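Local coordinates for protein carbohydrate binding family 6 (Clostridium thermocellum, PDB 5A8D) that probably hydrolyses alpha-L-arabinofuranosidic linkages as a family 43 glycoside hydrolase, at residues 54-59 with 98-103; 160-165 with 209-214. All blocks are in the same frame, centred on the assembly; numbering follows the deposited sequence. Where two conformers were deposited one is given.

Interaction 1 of 2, residues 54-59 with 98-103; sequences SHDSDA and ASVSWA
W102 reaches D56 through its indole nitrogen: NE1 of W102 donates to OD2 of D56 at 2.9 Å, with an N-H...O angle of 162°. The carboxylate oxygen lies 10° out of the indole plane and receives the bond on its anti lone pair, the one turned from OD1, while the carboxylate and ring planes are well tilted from each other. The other oxygen, OD1 of D56, accepts the S57 hydroxyl at 2.8 Å (OG to OD1) from above the carboxylate plane, so each oxygen has its own donor. V100 CG1 sits 3.8 Å from D56 OD2 and also lies over the rim of one indole face. In the five-bladed propeller of GH43 enzymes, this contact joins the end of strand 48-55 to the loop entering strand 104-109 of the following blade. There the backbones are bridged by water 1, which donates to H55 O at 2.6 Å and accepts from S101 N at 3.1 Å. S54 packs close by, with CB 3.2 Å from S101 O. A first torsion that keeps OG over the main chain of S54 (chi1 57°) turns this hydroxyl to D39, where it bonds the backbone N.

Interaction 2 of 2, residues 160-165 with 209-214; sequences LFDPGV and FFEAAY
Segments 160-165 and 209-214 run roughly in the same direction; D162 CA lies 5.9 Å from A212 CA, and the spacing narrows to 4.7 Å from G164 CA to Y214 CA. Two waters span the gap. Water 2 accepts from A213 N and donates to D162 O; water 3 links D162 O with A213 O, which it meets at 2.7 Å. With neighbours elsewhere counted, neither water has enough protons for every acceptor around it, so not every possible donation can hold at once. G164, without a side chain, brings its CA to 3.7 Å from A213 O. The second segment turns a corner at E211, where F210 and E211 both face A227 in a classic beta bulge.

The direct bond is made by a side chain: A212 N donates to D162 OD2 at 2.8 Å, bent to 138° and arriving 55° out of the carboxylate plane. With CG folded back over its own main chain (chi1 47°), D162 lays its carboxylate over the rim of the F161 ring. H268 NE2 is a second donor to OD2, so this buried oxygen is gripped by two N-H groups. E211 extends alongside, its OE1 4.5 Å from D162 OD2. The E211 carboxylate stands almost perpendicular to the F161 ring, with OE2 in the ring plane and 3.8 Å from CZ of F161, while F32 meets that phenyl ring at a shallow angle. The buried acidic pair, carried on neighbouring blades, is consistent with the pKa-modulating aspartate and general-acid glutamate of the GH43 five-bladed propeller active site.

How the interactions relate
The centres of the two interactions lie 16 Å apart, yet their segments touch where 98-103 meets 160-165. A103 CB packs 3.5 Å from D162 CB, and A103 O is 3.6 Å from P163 CD. W102 CE3 approaches F161 CD1 to 3.8 Å, so the indole held by D56 in interaction 1 also packs against the ring that E211 borders in interaction 2. A103 also touches D39, the partner of S54. D39, A103, D162 and E211 form a chain of contacts; the three acids are consistent with the general base, pKa-modulating aspartate and general acid of GH43 enzymes. A glycerol, probably from the crystallisation liquor, comes within about 3 Å of G164 (nearest atoms) and hydrogen-bonds weakly with V165 N.

Interaction 1 of 2, residues 54-59 with 98-103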
loop_
_atom_site.group_PDB
_atom_site.type_symbol
_atom_site.label_atom_id
_atom_site.label_comp_id
_atom_site.label_asym_id
_atom_site.label_seq_id
_atom_site.Cartn_x
_atom_site.Cartn_y
_atom_site.Cartn_z
ATOM N N SER A 54 34.033 -49.456 -27.080
ATOM C CA SER A 54 33.856 -50.761 -26.489
ATOM C C SER A 54 32.868 -51.579 -27.310
ATOM O O SER A 54 31.947 -51.056 -27.939
ATOM C CB SER A 54 33.373 -50.713 -25.017
ATOM O OG SER A 54 32.152 -49.993 -24.907
ATOM N N HIS A 55 33.096 -52.892 -27.274
ATOM C CA HIS A 55 32.191 -53.891 -27.861
ATOM C C HIS A 55 32.082 -55.028 -26.875
ATOM O O HIS A 55 33.038 -55.342 -26.128
ATOM C CB HIS A 55 32.680 -54.388 -29.231
ATOM C CG HIS A 55 32.863 -53.277 -30.201
ATOM N ND1 HIS A 55 31.801 -52.630 -30.797
ATOM C CD2 HIS A 55 33.979 -52.605 -30.586
ATOM C CE1 HIS A 55 32.256 -51.627 -31.530
ATOM N NE2 HIS A 55 33.571 -51.596 -31.419
ATOM N N ASP A 56 30.900 -55.635 -26.797
ATOM C CA ASP A 56 30.822 -56.777 -25.924
ATOM C C ASP A 56 30.113 -57.927 -26.666
ATOM O O ASP A 56 30.780 -58.900 -27.088
ATOM C CB ASP A 56 30.256 -56.332 -24.577
ATOM C CG ASP A 56 30.303 -57.438 -23.522
ATOM O OD1 ASP A 56 30.227 -58.619 -23.928
ATOM O OD2 ASP A 56 30.374 -57.111 -22.313
ATOM N N SER A 57 28.823 -57.781 -26.896
ATOM C CA SER A 57 28.028 -58.843 -27.550
ATOM C C SER A 57 27.021 -58.133 -28.475
ATOM O O SER A 57 27.306 -56.998 -28.859
ATOM C CB SER A 57 27.367 -59.745 -26.484
ATOM O OG SER A 57 28.151 -59.976 -25.305
ATOM N N ASP A 58 25.914 -58.730 -28.953
ATOM C CA ASP A 58 25.706 -60.141 -29.379
ATOM C C ASP A 58 24.804 -60.078 -30.646
ATOM O O ASP A 58 23.924 -60.926 -30.842
ATOM C CB ASP A 58 24.990 -60.999 -28.306
ATOM C CG ASP A 58 25.377 -62.478 -28.359
ATOM O OD1 ASP A 58 25.237 -63.102 -29.438
ATOM O OD2 ASP A 58 25.807 -63.015 -27.308
ATOM N N ALA A 59 25.034 -59.069 -31.494
ATOM C CA ALA A 59 24.068 -58.651 -32.530
ATOM C C ALA A 59 23.739 -59.728 -33.576
ATOM O O ALA A 59 24.559 -60.015 -34.452
ATOM C CB ALA A 59 24.555 -57.379 -33.222
ATOM N N ALA A 98 40.712 -58.886 -15.462
ATOM C CA ALA A 98 39.432 -58.458 -15.993
ATOM C C ALA A 98 38.997 -59.332 -17.160
ATOM O O ALA A 98 39.828 -59.927 -17.824
ATOM C CB ALA A 98 39.528 -57.007 -16.449
ATOM N N SER A 99 37.694 -59.370 -17.410
ATOM C CA SER A 99 37.131 -60.136 -18.531
ATOM C C SER A 99 36.348 -59.281 -19.542
ATOM O O SER A 99 36.074 -59.748 -20.639
ATOM C CB SER A 99 36.264 -61.288 -17.992
ATOM O OG SER A 99 35.146 -60.777 -17.322
ATOM N N VAL A 100 36.038 -58.038 -19.182
ATOM C CA VAL A 100 35.196 -57.145 -19.977
ATOM C C VAL A 100 35.880 -55.778 -20.038
ATOM O O VAL A 100 36.645 -55.433 -19.144
ATOM C CB VAL A 100 33.819 -57.120 -19.248
ATOM C CG1 VAL A 100 32.925 -56.036 -19.686
ATOM C CG2 VAL A 100 33.123 -58.483 -19.465
ATOM N N SER A 101 35.571 -54.975 -21.063
ATOM C CA SER A 101 36.134 -53.628 -21.157
ATOM C C SER A 101 35.158 -52.657 -21.745
ATOM O O SER A 101 35.218 -52.377 -22.949
ATOM C CB SER A 101 37.435 -53.635 -21.974
ATOM O OG SER A 101 37.218 -54.075 -23.319
ATOM N N TRP A 102 34.280 -52.106 -20.899
ATOM C CA TRP A 102 33.314 -51.148 -21.311
ATOM C C TRP A 102 33.899 -49.734 -21.160
ATOM O O TRP A 102 34.902 -49.510 -20.479
ATOM C CB TRP A 102 32.073 -51.211 -20.429
ATOM C CG TRP A 102 31.301 -52.468 -20.456
ATOM C CD1 TRP A 102 31.376 -53.470 -21.369
ATOM C CD2 TRP A 102 30.271 -52.847 -19.531
ATOM N NE1 TRP A 102 30.439 -54.448 -21.094
ATOM C CE2 TRP A 102 29.774 -54.101 -19.950
ATOM C CE3 TRP A 102 29.731 -52.242 -18.391
ATOM C CZ2 TRP A 102 28.765 -54.772 -19.258
ATOM C CZ3 TRP A 102 28.757 -52.903 -17.706
ATOM C CH2 TRP A 102 28.285 -54.150 -18.123
ATOM N N ALA A 103 33.231 -48.787 -21.797
ATOM C CA ALA A 103 33.325 -47.378 -21.447
ATOM C C ALA A 103 34.767 -46.873 -21.374
ATOM O O ALA A 103 35.240 -46.425 -20.321
ATOM C CB ALA A 103 32.560 -47.122 -20.138
HETATM O O HOH W 1 33.826 -54.925 -23.640
#

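Interaction 2 of 2, residues 160-165 with 209-214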
loop_
_atom_site.group_PDB
_atom_site.type_symbol
_atom_site.label_atom_id
_atom_site.label_comp_id
_atom_site.label_asym_id
_atom_site.label_seq_id
_atom_site.Cartn_x
_atom_site.Cartn_y
_atom_site.Cartn_z
ATOM N N LEU A 160 30.004 -48.652 -10.811
ATOM C CA LEU A 160 31.425 -48.362 -11.057
ATOM C C LEU A 160 31.846 -49.029 -12.361
ATOM O O LEU A 160 32.129 -50.227 -12.385
ATOM C CB LEU A 160 32.276 -48.902 -9.902
ATOM C CG LEU A 160 32.771 -47.950 -8.803
ATOM C CD1 LEU A 160 31.752 -46.914 -8.393
ATOM C CD2 LEU A 160 33.229 -48.757 -7.597
ATOM N N PHE A 161 31.881 -48.257 -13.451
ATOM C CA PHE A 161 32.298 -48.836 -14.743
ATOM C C PHE A 161 32.740 -47.847 -15.801
ATOM O O PHE A 161 33.329 -48.298 -16.781
ATOM C CB PHE A 161 31.226 -49.789 -15.368
ATOM C CG PHE A 161 29.993 -49.088 -15.909
ATOM C CD1 PHE A 161 29.968 -48.649 -17.227
ATOM C CD2 PHE A 161 28.865 -48.922 -15.131
ATOM C CE1 PHE A 161 28.874 -48.005 -17.770
ATOM C CE2 PHE A 161 27.743 -48.273 -15.669
ATOM C CZ PHE A 161 27.762 -47.813 -16.974
ATOM N N ASP A 162 32.387 -46.546 -15.683
ATOM C CA ASP A 162 32.576 -45.615 -16.787
ATOM C C ASP A 162 33.421 -44.403 -16.323
ATOM O O ASP A 162 32.886 -43.351 -15.988
ATOM C CB ASP A 162 31.304 -45.176 -17.528
ATOM C CG ASP A 162 30.172 -44.753 -16.631
ATOM O OD1 ASP A 162 30.304 -44.843 -15.382
ATOM O OD2 ASP A 162 29.086 -44.398 -17.236
ATOM N N PRO A 163 34.737 -44.568 -16.363
ATOM C CA PRO A 163 35.639 -43.469 -15.967
ATOM C C PRO A 163 35.772 -42.394 -17.015
ATOM O O PRO A 163 35.699 -42.666 -18.220
ATOM C CB PRO A 163 36.957 -44.167 -15.827
ATOM C CG PRO A 163 36.922 -45.259 -16.867
ATOM C CD PRO A 163 35.500 -45.750 -16.815
ATOM N N GLY A 164 35.961 -41.168 -16.561
ATOM C CA GLY A 164 36.362 -40.065 -17.412
ATOM C C GLY A 164 37.646 -39.524 -16.800
ATOM O O GLY A 164 37.644 -39.015 -15.679
ATOM N N VAL A 165 38.753 -39.646 -17.532
ATOM C CA VAL A 165 40.024 -39.189 -17.010
ATOM C C VAL A 165 40.476 -37.898 -17.730
ATOM O O VAL A 165 40.322 -37.726 -18.941
ATOM C CB VAL A 165 41.113 -40.276 -17.085
ATOM C CG1 VAL A 165 42.464 -39.757 -16.556
ATOM C CG2 VAL A 165 40.644 -41.515 -16.347
ATOM N N PHE A 209 22.049 -36.904 -12.116
ATOM C CA PHE A 209 23.185 -37.704 -12.622
ATOM C C PHE A 209 22.846 -39.192 -12.749
ATOM O O PHE A 209 22.347 -39.824 -11.782
ATOM C CB PHE A 209 24.423 -37.543 -11.714
ATOM C CG PHE A 209 25.600 -38.332 -12.182
ATOM C CD1 PHE A 209 26.374 -37.912 -13.263
ATOM C CD2 PHE A 209 25.918 -39.510 -11.575
ATOM C CE1 PHE A 209 27.451 -38.681 -13.749
ATOM C CE2 PHE A 209 27.020 -40.247 -11.997
ATOM C CZ PHE A 209 27.784 -39.849 -13.073
ATOM N N PHE A 210 23.124 -39.744 -13.924
ATOM C CA PHE A 210 22.859 -41.165 -14.242
ATOM C C PHE A 210 24.165 -41.924 -14.517
ATOM O O PHE A 210 24.454 -42.943 -13.866
ATOM C CB PHE A 210 21.905 -41.224 -15.423
ATOM C CG PHE A 210 21.501 -42.642 -15.836
ATOM C CD1 PHE A 210 20.691 -43.423 -15.037
ATOM C CD2 PHE A 210 21.807 -43.105 -17.089
ATOM C CE1 PHE A 210 20.308 -44.695 -15.444
ATOM C CE2 PHE A 210 21.452 -44.383 -17.506
ATOM C CZ PHE A 210 20.722 -45.191 -16.662
ATOM N N GLU A 211 24.929 -41.486 -15.496
ATOM C CA GLU A 211 26.125 -42.176 -15.943
ATOM C C GLU A 211 27.056 -41.189 -16.642
ATOM O O GLU A 211 26.709 -40.016 -16.888
ATOM C CB GLU A 211 25.770 -43.303 -16.994
ATOM C CG GLU A 211 25.053 -44.518 -16.502
ATOM C CD GLU A 211 24.726 -45.544 -17.578
ATOM O OE1 GLU A 211 24.967 -45.321 -18.785
ATOM O OE2 GLU A 211 24.126 -46.608 -17.180
ATOM N N ALA A 212 28.201 -41.717 -17.054
ATOM C CA ALA A 212 29.018 -41.082 -18.102
ATOM C C ALA A 212 29.614 -39.741 -17.666
ATOM O O ALA A 212 29.642 -38.814 -18.482
ATOM C CB ALA A 212 28.255 -40.949 -19.410
ATOM N N ALA A 213 30.144 -39.695 -16.448
ATOM C CA ALA A 213 30.905 -38.534 -15.954
ATOM C C ALA A 213 32.066 -38.217 -16.897
ATOM O O ALA A 213 32.821 -39.113 -17.340
ATOM C CB ALA A 213 31.408 -38.795 -14.569
ATOM N N TYR A 214 32.217 -36.941 -17.253
ATOM C CA TYR A 214 33.239 -36.584 -18.243
ATOM C C TYR A 214 33.717 -35.165 -17.935
ATOM O O TYR A 214 32.924 -34.331 -17.575
ATOM C CB TYR A 214 32.688 -36.633 -19.660
ATOM C CG TYR A 214 33.711 -36.576 -20.739
ATOM C CD1 TYR A 214 34.329 -37.745 -21.236
ATOM C CD2 TYR A 214 34.114 -35.367 -21.308
ATOM C CE1 TYR A 214 35.290 -37.720 -22.218
ATOM C CE2 TYR A 214 35.108 -35.328 -22.231
ATOM C CZ TYR A 214 35.665 -36.497 -22.771
ATOM O OH TYR A 214 36.612 -36.401 -23.738
HETATM O O HOH W 2 30.681 -42.020 -14.722
HETATM O O HOH W 3 32.436 -41.522 -18.428
#